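Local coordinates for protein PatF (Prochloron didemni, PDB 4BG2) that is probably a prenyltransferase-like protein of the patellamide (cyanobactin) pathway, at residues V19-Q23 with G63-E67; S132-I138 with I176-F182; D145-R151 with R167-T173. One frame throughout, in Å; residues are numbered along the deposited sequence. Where two conformers were deposited one is given.

Contact 1 (V19-Q23 with G63-E67); sequences VRTHQ and GGRYE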
loop_
_atom_site.group_PDB
_atom_site.type_symbol
_atom_site.label_atom_id
_atom_site.label_comp_id
_atom_site.label_asym_id
_atom_site.label_seq_id
_atom_site.Cartn_x
_atom_site.Cartn_y
_atom_site.Cartn_z
ATOM N N VAL A 19 -6.774 -2.606 -13.742
ATOM C CA VAL A 19 -5.890 -3.718 -13.438
ATOM C C VAL A 19 -5.314 -4.290 -14.750
ATOM O O VAL A 19 -4.114 -4.546 -14.845
ATOM C CB VAL A 19 -6.633 -4.790 -12.619
ATOM C CG1 VAL A 19 -5.849 -6.072 -12.584
ATOM C CG2 VAL A 19 -6.928 -4.289 -11.212
ATOM N N ARG A 20 -6.151 -4.459 -15.756
ATOM C CA ARG A 20 -5.697 -4.998 -17.061
ATOM C C ARG A 20 -4.734 -4.042 -17.797
ATOM O O ARG A 20 -3.694 -4.455 -18.279
ATOM C CB ARG A 20 -6.881 -5.319 -17.956
ATOM C CG ARG A 20 -7.733 -6.487 -17.460
ATOM C CD ARG A 20 -7.092 -7.840 -17.751
ATOM N NE ARG A 20 -7.779 -8.943 -17.063
ATOM C CZ ARG A 20 -8.957 -9.444 -17.435
ATOM N NH1 ARG A 20 -9.615 -8.943 -18.478
ATOM N NH2 ARG A 20 -9.494 -10.447 -16.750
ATOM N N THR A 21 -5.074 -2.764 -17.837
ATOM C CA THR A 21 -4.208 -1.766 -18.467
ATOM C C THR A 21 -2.818 -1.735 -17.844
ATOM O O THR A 21 -1.821 -1.615 -18.541
ATOM C CB THR A 21 -4.850 -0.390 -18.396
ATOM O OG1 THR A 21 -6.127 -0.469 -19.033
ATOM C CG2 THR A 21 -3.981 0.670 -19.101
ATOM N N HIS A 22 -2.746 -1.924 -16.534
ATOM C CA HIS A 22 -1.458 -1.993 -15.851
ATOM C C HIS A 22 -0.628 -3.221 -16.270
ATOM O O HIS A 22 0.593 -3.111 -16.527
ATOM C CB HIS A 22 -1.699 -2.016 -14.352
ATOM C CG HIS A 22 -0.454 -2.018 -13.534
ATOM N ND1 HIS A 22 0.260 -0.869 -13.270
ATOM C CD2 HIS A 22 0.202 -3.020 -12.908
ATOM C CE1 HIS A 22 1.300 -1.163 -12.511
ATOM N NE2 HIS A 22 1.290 -2.463 -12.279
ATOM N N GLN A 23 -1.280 -4.387 -16.314
ATOM C CA GLN A 23 -0.626 -5.602 -16.798
ATOM C C GLN A 23 -0.086 -5.407 -18.219
ATOM O O GLN A 23 1.036 -5.824 -18.513
ATOM C CB GLN A 23 -1.597 -6.789 -16.820
ATOM C CG GLN A 23 -1.985 -7.284 -15.438
ATOM C CD GLN A 23 -3.183 -8.225 -15.468
ATOM O OE1 GLN A 23 -3.415 -8.940 -16.456
ATOM N NE2 GLN A 23 -3.969 -8.215 -14.381
ATOM N N GLY A 63 5.692 -5.529 -11.849
ATOM C CA GLY A 63 4.491 -4.719 -12.035
ATOM C C GLY A 63 3.168 -5.302 -11.564
ATOM O O GLY A 63 2.144 -4.629 -11.640
ATOM N N GLY A 64 3.144 -6.556 -11.135
ATOM C CA GLY A 64 1.872 -7.181 -10.742
ATOM C C GLY A 64 1.527 -6.897 -9.287
ATOM O O GLY A 64 1.475 -7.816 -8.474
ATOM N N ARG A 65 1.276 -5.624 -8.980
ATOM C CA ARG A 65 1.061 -5.140 -7.626
ATOM C C ARG A 65 -0.150 -4.209 -7.569
ATOM O O ARG A 65 -0.167 -3.152 -8.241
ATOM C CB ARG A 65 2.287 -4.389 -7.119
ATOM C CG ARG A 65 3.559 -5.204 -7.100
ATOM C CD ARG A 65 4.792 -4.317 -7.086
ATOM N NE ARG A 65 4.717 -3.359 -5.988
ATOM C CZ ARG A 65 5.106 -3.604 -4.749
ATOM N NH1 ARG A 65 5.648 -4.772 -4.410
ATOM N NH2 ARG A 65 4.948 -2.668 -3.831
ATOM N N TYR A 66 -1.154 -4.600 -6.781
ATOM C CA TYR A 66 -2.383 -3.847 -6.627
ATOM C C TYR A 66 -2.883 -3.841 -5.201
ATOM O O TYR A 66 -2.844 -4.875 -4.505
ATOM C CB TYR A 66 -3.487 -4.496 -7.441
ATOM C CG TYR A 66 -3.121 -4.755 -8.870
ATOM C CD1 TYR A 66 -3.224 -3.745 -9.815
ATOM C CD2 TYR A 66 -2.705 -6.019 -9.293
ATOM C CE1 TYR A 66 -2.893 -3.969 -11.133
ATOM C CE2 TYR A 66 -2.394 -6.256 -10.623
ATOM C CZ TYR A 66 -2.487 -5.215 -11.535
ATOM O OH TYR A 66 -2.173 -5.401 -12.869
ATOM N N GLU A 67 -3.394 -2.691 -4.779
ATOM C CA GLU A 67 -4.207 -2.579 -3.572
ATOM C C GLU A 67 -5.551 -1.991 -3.999
ATOM O O GLU A 67 -5.595 -0.955 -4.647
ATOM C CB GLU A 67 -3.596 -1.627 -2.525
ATOM C CG GLU A 67 -2.276 -1.985 -1.925
ATOM C CD GLU A 67 -2.229 -3.396 -1.401
ATOM O OE1 GLU A 67 -3.230 -3.957 -0.713
ATOM O OE2 GLU A 67 -1.141 -3.874 -1.713
#

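Contact 2 (S132-I138 with I176-F182); sequences SSVMLYI and IGFELFF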
loop_
_atom_site.group_PDB
_atom_site.type_symbol
_atom_site.label_atom_id
_atom_site.label_comp_id
_atom_site.label_asym_id
_atom_site.label_seq_id
_atom_site.Cartn_x
_atom_site.Cartn_y
_atom_site.Cartn_z
ATOM N N SER A 132 5.784 -14.163 -4.028
ATOM C CA SER A 132 4.572 -13.398 -4.193
ATOM C C SER A 132 3.877 -13.300 -2.868
ATOM O O SER A 132 4.193 -14.047 -1.956
ATOM C CB SER A 132 3.689 -14.050 -5.263
ATOM O OG SER A 132 4.379 -13.992 -6.510
ATOM N N SER A 133 2.962 -12.357 -2.733
ATOM C CA SER A 133 2.333 -12.137 -1.458
ATOM C C SER A 133 0.920 -11.642 -1.601
ATOM O O SER A 133 0.521 -11.122 -2.658
ATOM C CB SER A 133 3.159 -11.102 -0.645
ATOM O OG SER A 133 3.133 -9.841 -1.310
ATOM N N VAL A 134 0.167 -11.782 -0.513
ATOM C CA VAL A 134 -1.070 -11.034 -0.314
ATOM C C VAL A 134 -0.688 -9.832 0.568
ATOM O O VAL A 134 0.127 -9.954 1.500
ATOM C CB VAL A 134 -2.164 -11.891 0.354
ATOM C CG1 VAL A 134 -3.341 -11.038 0.793
ATOM C CG2 VAL A 134 -2.660 -12.929 -0.616
HETATM N N MSE A 135 -1.234 -8.669 0.228
HETATM C CA MSE A 135 -0.950 -7.435 0.944
HETATM C C MSE A 135 -2.254 -6.900 1.432
HETATM O O MSE A 135 -3.227 -6.779 0.682
HETATM C CB MSE A 135 -0.277 -6.436 -0.012
HETATM C CG MSE A 135 0.108 -5.124 0.682
HETATM SE SE MSE A 135 1.782 -5.358 1.689
HETATM C CE MSE A 135 1.110 -4.852 3.448
ATOM N N LEU A 136 -2.309 -6.608 2.715
ATOM C CA LEU A 136 -3.525 -6.115 3.338
ATOM C C LEU A 136 -3.183 -4.897 4.177
ATOM O O LEU A 136 -2.353 -4.971 5.073
ATOM C CB LEU A 136 -4.132 -7.187 4.233
ATOM C CG LEU A 136 -4.405 -8.549 3.568
ATOM C CD1 LEU A 136 -4.676 -9.631 4.594
ATOM C CD2 LEU A 136 -5.570 -8.496 2.604
ATOM N N TYR A 137 -3.860 -3.781 3.912
ATOM C CA TYR A 137 -3.643 -2.589 4.686
ATOM C C TYR A 137 -4.892 -2.294 5.494
ATOM O O TYR A 137 -5.992 -2.380 4.969
ATOM C CB TYR A 137 -3.336 -1.400 3.759
ATOM C CG TYR A 137 -1.968 -1.448 3.132
ATOM C CD1 TYR A 137 -0.837 -1.197 3.901
ATOM C CD2 TYR A 137 -1.797 -1.708 1.769
ATOM C CE1 TYR A 137 0.430 -1.208 3.343
ATOM C CE2 TYR A 137 -0.522 -1.728 1.208
ATOM C CZ TYR A 137 0.580 -1.475 2.010
ATOM O OH TYR A 137 1.845 -1.484 1.491
ATOM N N ILE A 138 -4.697 -1.901 6.749
ATOM C CA ILE A 138 -5.759 -1.373 7.569
ATOM C C ILE A 138 -5.626 0.153 7.556
ATOM O O ILE A 138 -4.591 0.693 7.941
ATOM C CB ILE A 138 -5.628 -1.853 9.033
ATOM C CG1 ILE A 138 -5.452 -3.364 9.110
ATOM C CG2 ILE A 138 -6.795 -1.370 9.893
ATOM C CD1 ILE A 138 -6.642 -4.156 8.692
ATOM N N ILE A 176 -1.721 0.331 8.842
ATOM C CA ILE A 176 -1.000 -0.873 9.232
ATOM C C ILE A 176 -1.040 -1.874 8.079
ATOM O O ILE A 176 -2.104 -2.198 7.559
ATOM C CB ILE A 176 -1.606 -1.500 10.496
ATOM C CG1 ILE A 176 -1.548 -0.500 11.651
ATOM C CG2 ILE A 176 -0.868 -2.785 10.851
ATOM C CD1 ILE A 176 -2.491 -0.842 12.792
ATOM N N GLY A 177 0.142 -2.328 7.660
ATOM C CA GLY A 177 0.305 -3.282 6.568
ATOM C C GLY A 177 0.600 -4.682 7.084
ATOM O O GLY A 177 1.337 -4.851 8.049
ATOM N N PHE A 178 -0.016 -5.674 6.450
ATOM C CA PHE A 178 0.281 -7.073 6.721
ATOM C C PHE A 178 0.620 -7.691 5.388
ATOM O O PHE A 178 -0.224 -7.687 4.492
ATOM C CB PHE A 178 -0.954 -7.767 7.298
ATOM C CG PHE A 178 -1.364 -7.240 8.631
ATOM C CD1 PHE A 178 -2.258 -6.176 8.721
ATOM C CD2 PHE A 178 -0.876 -7.803 9.806
ATOM C CE1 PHE A 178 -2.663 -5.709 9.947
ATOM C CE2 PHE A 178 -1.287 -7.342 11.039
ATOM C CZ PHE A 178 -2.176 -6.286 11.112
ATOM N N GLU A 179 1.853 -8.164 5.233
ATOM C CA GLU A 179 2.266 -8.801 4.000
ATOM C C GLU A 179 2.463 -10.275 4.250
ATOM O O GLU A 179 3.213 -10.657 5.126
ATOM C CB GLU A 179 3.549 -8.194 3.399
ATOM C CG GLU A 179 3.859 -8.774 2.018
ATOM C CD GLU A 179 4.693 -7.851 1.122
ATOM O OE1 GLU A 179 5.405 -6.989 1.663
ATOM O OE2 GLU A 179 4.593 -7.957 -0.121
ATOM N N LEU A 180 1.771 -11.095 3.470
ATOM C CA LEU A 180 1.789 -12.538 3.648
ATOM C C LEU A 180 2.363 -13.220 2.439
ATOM O O LEU A 180 1.678 -13.397 1.439
ATOM C CB LEU A 180 0.372 -13.051 3.912
ATOM C CG LEU A 180 -0.305 -12.542 5.198
ATOM C CD1 LEU A 180 -0.691 -11.081 5.090
ATOM C CD2 LEU A 180 -1.552 -13.353 5.487
ATOM N N PHE A 181 3.626 -13.615 2.537
ATOM C CA PHE A 181 4.308 -14.251 1.441
ATOM C C PHE A 181 3.914 -15.722 1.331
ATOM O O PHE A 181 3.594 -16.385 2.334
ATOM C CB PHE A 181 5.809 -14.115 1.594
ATOM C CG PHE A 181 6.313 -12.702 1.493
ATOM C CD1 PHE A 181 6.597 -12.139 0.256
ATOM C CD2 PHE A 181 6.557 -11.947 2.635
ATOM C CE1 PHE A 181 7.112 -10.859 0.155
ATOM C CE2 PHE A 181 7.074 -10.663 2.541
ATOM C CZ PHE A 181 7.344 -10.113 1.293
ATOM N N PHE A 182 4.004 -16.241 0.112
ATOM C CA PHE A 182 3.529 -17.589 -0.181
ATOM C C PHE A 182 4.504 -18.692 0.238
ATOM O O PHE A 182 4.172 -19.854 0.148
ATOM C CB PHE A 182 3.184 -17.728 -1.660
ATOM C CG PHE A 182 2.087 -16.819 -2.119
ATOM C CD1 PHE A 182 1.286 -16.151 -1.216
ATOM C CD2 PHE A 182 1.838 -16.661 -3.454
ATOM C CE1 PHE A 182 0.277 -15.312 -1.635
ATOM C CE2 PHE A 182 0.813 -15.850 -3.890
ATOM C CZ PHE A 182 0.031 -15.165 -2.978
#

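Contact 3 (D145-R151 with R167-T173); sequences DTEELAR and RVLLRDT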
loop_
_atom_site.group_PDB
_atom_site.type_symbol
_atom_site.label_atom_id
_atom_site.label_comp_id
_atom_site.label_asym_id
_atom_site.label_seq_id
_atom_site.Cartn_x
_atom_site.Cartn_y
_atom_site.Cartn_z
ATOM N N ASP A 145 -8.110 8.842 18.535
ATOM C CA ASP A 145 -6.956 8.404 19.309
ATOM C C ASP A 145 -6.875 6.893 19.117
ATOM O O ASP A 145 -7.758 6.161 19.567
ATOM C CB ASP A 145 -7.103 8.764 20.794
ATOM C CG ASP A 145 -6.033 8.115 21.674
ATOM O OD1 ASP A 145 -4.939 7.780 21.166
ATOM O OD2 ASP A 145 -6.285 7.949 22.888
ATOM N N THR A 146 -5.824 6.441 18.432
ATOM C CA THR A 146 -5.757 5.073 17.961
ATOM C C THR A 146 -4.539 4.331 18.491
ATOM O O THR A 146 -4.080 3.358 17.886
ATOM C CB THR A 146 -5.815 5.034 16.427
ATOM O OG1 THR A 146 -4.785 5.865 15.876
ATOM C CG2 THR A 146 -7.172 5.546 15.963
ATOM N N GLU A 147 -4.068 4.757 19.662
ATOM C CA GLU A 147 -2.997 4.066 20.379
ATOM C C GLU A 147 -3.224 2.568 20.581
ATOM O O GLU A 147 -2.272 1.798 20.418
ATOM C CB GLU A 147 -2.722 4.710 21.738
ATOM C CG GLU A 147 -1.673 5.798 21.655
ATOM C CD GLU A 147 -1.044 6.130 22.985
ATOM O OE1 GLU A 147 -0.591 5.199 23.669
ATOM O OE2 GLU A 147 -0.980 7.324 23.341
ATOM N N GLU A 148 -4.450 2.145 20.912
ATOM C CA GLU A 148 -4.698 0.708 21.135
ATOM C C GLU A 148 -4.515 -0.150 19.867
ATOM O O GLU A 148 -4.020 -1.281 19.930
ATOM C CB GLU A 148 -6.055 0.450 21.810
ATOM C CG GLU A 148 -7.304 0.477 20.930
ATOM C CD GLU A 148 -7.876 1.872 20.721
ATOM O OE1 GLU A 148 -7.096 2.800 20.371
ATOM O OE2 GLU A 148 -9.108 2.038 20.896
ATOM N N LEU A 149 -4.883 0.395 18.708
ATOM C CA LEU A 149 -4.654 -0.296 17.434
ATOM C C LEU A 149 -3.164 -0.420 17.178
ATOM O O LEU A 149 -2.673 -1.485 16.809
ATOM C CB LEU A 149 -5.300 0.465 16.269
ATOM C CG LEU A 149 -6.800 0.731 16.338
ATOM C CD1 LEU A 149 -7.313 1.361 15.058
ATOM C CD2 LEU A 149 -7.534 -0.566 16.623
ATOM N N ALA A 150 -2.449 0.692 17.348
ATOM C CA ALA A 150 -1.020 0.764 17.080
ATOM C C ALA A 150 -0.246 -0.123 18.031
ATOM O O ALA A 150 0.749 -0.717 17.623
ATOM C CB ALA A 150 -0.526 2.204 17.193
ATOM N N ARG A 151 -0.695 -0.234 19.288
ATOM C CA ARG A 151 -0.067 -1.171 20.249
ATOM C C ARG A 151 -0.149 -2.618 19.818
ATOM O O ARG A 151 0.845 -3.335 19.823
ATOM C CB ARG A 151 -0.701 -1.090 21.633
ATOM C CG ARG A 151 -0.130 0.026 22.473
ATOM C CD ARG A 151 -0.560 -0.068 23.921
ATOM N NE ARG A 151 0.243 0.900 24.662
ATOM C CZ ARG A 151 -0.075 2.178 24.810
ATOM N NH1 ARG A 151 -1.223 2.649 24.325
ATOM N NH2 ARG A 151 0.753 2.981 25.472
ATOM N N ARG A 167 6.964 6.437 20.308
ATOM C CA ARG A 167 5.904 7.447 20.406
ATOM C C ARG A 167 5.365 7.854 19.037
ATOM O O ARG A 167 4.166 8.018 18.876
ATOM C CB ARG A 167 6.391 8.690 21.179
ATOM C CG ARG A 167 6.751 8.392 22.635
ATOM C CD ARG A 167 5.544 7.947 23.465
ATOM N NE ARG A 167 4.560 9.029 23.593
ATOM C CZ ARG A 167 3.263 8.865 23.852
ATOM N NH1 ARG A 167 2.744 7.645 24.012
ATOM N NH2 ARG A 167 2.473 9.934 23.937
ATOM N N VAL A 168 6.248 8.026 18.059
ATOM C CA VAL A 168 5.798 8.290 16.695
ATOM C C VAL A 168 4.869 7.171 16.225
ATOM O O VAL A 168 3.806 7.431 15.655
ATOM C CB VAL A 168 6.975 8.438 15.706
ATOM C CG1 VAL A 168 6.463 8.547 14.291
ATOM C CG2 VAL A 168 7.847 9.661 16.056
ATOM N N LEU A 169 5.276 5.930 16.446
ATOM C CA LEU A 169 4.469 4.776 16.009
ATOM C C LEU A 169 3.158 4.678 16.797
ATOM O O LEU A 169 2.108 4.406 16.229
ATOM C CB LEU A 169 5.270 3.473 16.149
ATOM C CG LEU A 169 6.552 3.433 15.340
ATOM C CD1 LEU A 169 7.308 2.138 15.541
ATOM C CD2 LEU A 169 6.274 3.660 13.859
ATOM N N LEU A 170 3.218 4.894 18.107
ATOM C CA LEU A 170 2.015 4.764 18.940
ATOM C C LEU A 170 0.993 5.874 18.649
ATOM O O LEU A 170 -0.211 5.635 18.730
ATOM C CB LEU A 170 2.377 4.773 20.430
ATOM C CG LEU A 170 2.963 3.502 21.056
ATOM C CD1 LEU A 170 3.299 3.744 22.523
ATOM C CD2 LEU A 170 1.997 2.334 20.917
ATOM N N ARG A 171 1.469 7.074 18.301
ATOM C CA ARG A 171 0.601 8.242 18.152
ATOM C C ARG A 171 0.193 8.567 16.706
ATOM O O ARG A 171 -0.938 8.971 16.485
ATOM C CB ARG A 171 1.259 9.485 18.755
ATOM C CG ARG A 171 1.536 9.435 20.260
ATOM C CD ARG A 171 0.295 9.206 21.110
ATOM N NE ARG A 171 -0.830 10.068 20.721
ATOM C CZ ARG A 171 -2.070 9.967 21.210
ATOM N NH1 ARG A 171 -2.371 9.052 22.125
ATOM N NH2 ARG A 171 -3.019 10.790 20.785
ATOM N N ASP A 172 1.084 8.391 15.726
ATOM C CA ASP A 172 0.811 8.841 14.345
ATOM C C ASP A 172 0.543 7.734 13.309
ATOM O O ASP A 172 0.338 8.031 12.125
ATOM C CB ASP A 172 1.952 9.739 13.865
ATOM C CG ASP A 172 1.990 11.094 14.600
ATOM O OD1 ASP A 172 1.027 11.433 15.347
ATOM O OD2 ASP A 172 2.985 11.824 14.421
ATOM N N THR A 173 0.530 6.471 13.744
ATOM C CA THR A 173 0.247 5.346 12.834
ATOM C C THR A 173 -1.148 5.529 12.281
ATOM O O THR A 173 -2.126 5.583 13.017
ATOM C CB THR A 173 0.426 3.975 13.527
ATOM O OG1 THR A 173 1.812 3.759 13.749
ATOM C CG2 THR A 173 -0.091 2.818 12.675
HETATM O O HOH W 1 -3.329 8.065 18.172
HETATM O O HOH W 2 -2.169 5.754 16.360
#

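Contact 1 (V19-Q23 with G63-E67)
Val19 of helix 3-25 lies against Tyr66 of strand 60-70. The CG1 methyl of Val19 sits over one face of the phenol ring, offset toward its rim and 3.6 Å from Tyr66 CZ, a CH-pi contact, while CG2 reaches the same ring near CD1 and CE1. CG1 is placed there by a first torsion that sets it opposite the backbone N (chi1 166°). At the far end of the ring, Tyr66 OH donates a weak hydrogen bond to Val19 O at 2.9 Å. That carbonyl also accepts the helical bond from Gln23 N, so two donors share one oxygen. The hydroxyl is further hemmed in by Gln23 CG, 3.2 Å from Tyr66 OH, and by the imidazole edge, where His22 CD2 lies 3.4 Å from Tyr66 OH. The two rings meet obliquely, centroids 5.3 Å apart and planes at 70°. His22 NE2 also points at Gly63 O, but the two atoms are modelled so close that the details of this bond are doubtful. The helix packs here against the outer surface of the antiparallel beta barrel, nearly antiparallel to the strand, with short-segment axes 8.8 Å apart and at 155°. Tyr66 thus projects from the barrel toward the helix, whereas the side chains of Arg65 and Glu67 leave the strand on the other side. Gly64, the centre of an inverse gamma turn, interrupts the extended backbone just before Arg65. Farther out, His22 ND1 is hydrogen-bonded to Tyr300 OH, and Gln23 NE2 to Glu38 of helix 34-42. That same helix supplies Leu34 and Phe37 against the Tyr66 ring, and Ile41 against Val19.

Contact 2 (S132-I138 with I176-F182)
Strands 133-140 and 173-181 are adjacent antiparallel staves of the barrel, laced by backbone bonds from end to end. Val134, Leu136 and Ile138 form hydrogen-bonded pairs with Leu180, Phe178 and Ile176; the Leu180 N to Val134 O bond is 2.8 Å long and almost straight, at 175°. One further rung, Phe182 N to Ser132 O (3.0 Å), continues the ladder just beyond the strand end. There the Phe182 ring turns back, its face laid over the carbonyl of Ser132 and its edge against Val134 CG2. On the surface carrying Ser133 and Glu179, Ser133 OG donates to Glu179 OE2 at 2.7 Å, and OE2 accepts on its anti lone pair, the one pointing away from OE1. The same OE2 is also bonded to His124, and Glu179 OE1 to Arg187, so this buried carboxylate is held on both oxygens. Met135, present as selenomethionine, crosses Glu179 at about a right angle with SE 3.8 Å from Glu179 CB; its bent chain swings CE to 3.6 Å from Gly177 CA and over a face of the Tyr137 ring. The opposite surface is apolar. Ile138 CG1 meets the Phe178 edge in its plane, 3.7 Å from CE1, and Leu136 CD1 approaches Leu180 CD1. These residues pack beneath helices 79-91 and 101-110, with Phe103 edge-to-face on Phe178. An inner surface with a bonded carboxylate among aromatic and selenomethionine side chains, and an apolar one under encircling helices, are consistent with the antiparallel barrel of ABBA-type prenyltransferases.

Contact 3 (D145-R151 with R167-T173)
Arg171 NH1 is gripped by two carboxylates, Glu147 and Asp145. Its bond to Glu147 OE2 is the shorter, 2.5 Å from NH1, with the acceptor lying in the guanidinium plane while the carboxylate itself stands nearly upright to that plane, at 87°. OE2 receives it on the lone pair facing away from OE1. Asp145 OD1 completes the grip from a more oblique direction, 3.0 Å from Arg171 NH1, in a second salt bridge. Although the Arg171 side chain starts away from the other helix, its chain bends twice beyond CG and folds the guanidinium back toward it. The other oxygen, Glu147 OE1, meets Arg151 NH1 at 2.7 Å through a weak bond along its own helix, and Arg167 adds a long bridge to OE2. The five charged groups form one network at the partly exposed side of the contact, in which the two acids probably offset part of the charge of the three arginines. Leu170 packs against the Arg151 chain, with CD2 3.5 Å from Arg151 CG and CD1 over a face of its guanidinium, while the methyl of Ala150 rests against the backbone, 3.6 Å from Leu169 O. Two waters extend the join. One accepts from Thr146 N and donates to Arg171 O; the other lies 2.7 Å from Thr146 OG1 and reaches Leu170 O. Thr146 OG1 also binds Lys204 NZ. Thr173 OG1, at the start of strand 173-181, donates back to Leu169 O. Helices 147-157 and 163-172, whose short segments here run at 128° to each other, thus meet outside the barrel, with Thr146 and Thr173 both on Ile140 of strand 133-140 and helix 206-215 against the flank carrying Val168 and Asp172.

In the fold
The three contacts trace different layers of one antiparallel barrel ringed by helices. Contact 1 closes first along the chain, setting the N-terminal helix 3-25 on strand 60-70. Contact 2, centred about 16 Å away, joins two other strands of the same sheet, separated from strand 60-70 by strand 116-124; contacts 1 and 2 touch where Glu67 packs on Met135 and Tyr137. Contact 3 is nested within the loop that contact 2 closes: its two helices connect strands 133-140 and 173-181, and its centre lies about 20 Å from that of contact 2. Contacts 1 and 3 lie about 31 Å apart between centres, on opposite sides of the chain's centre, so helices cover the barrel at widely separated places.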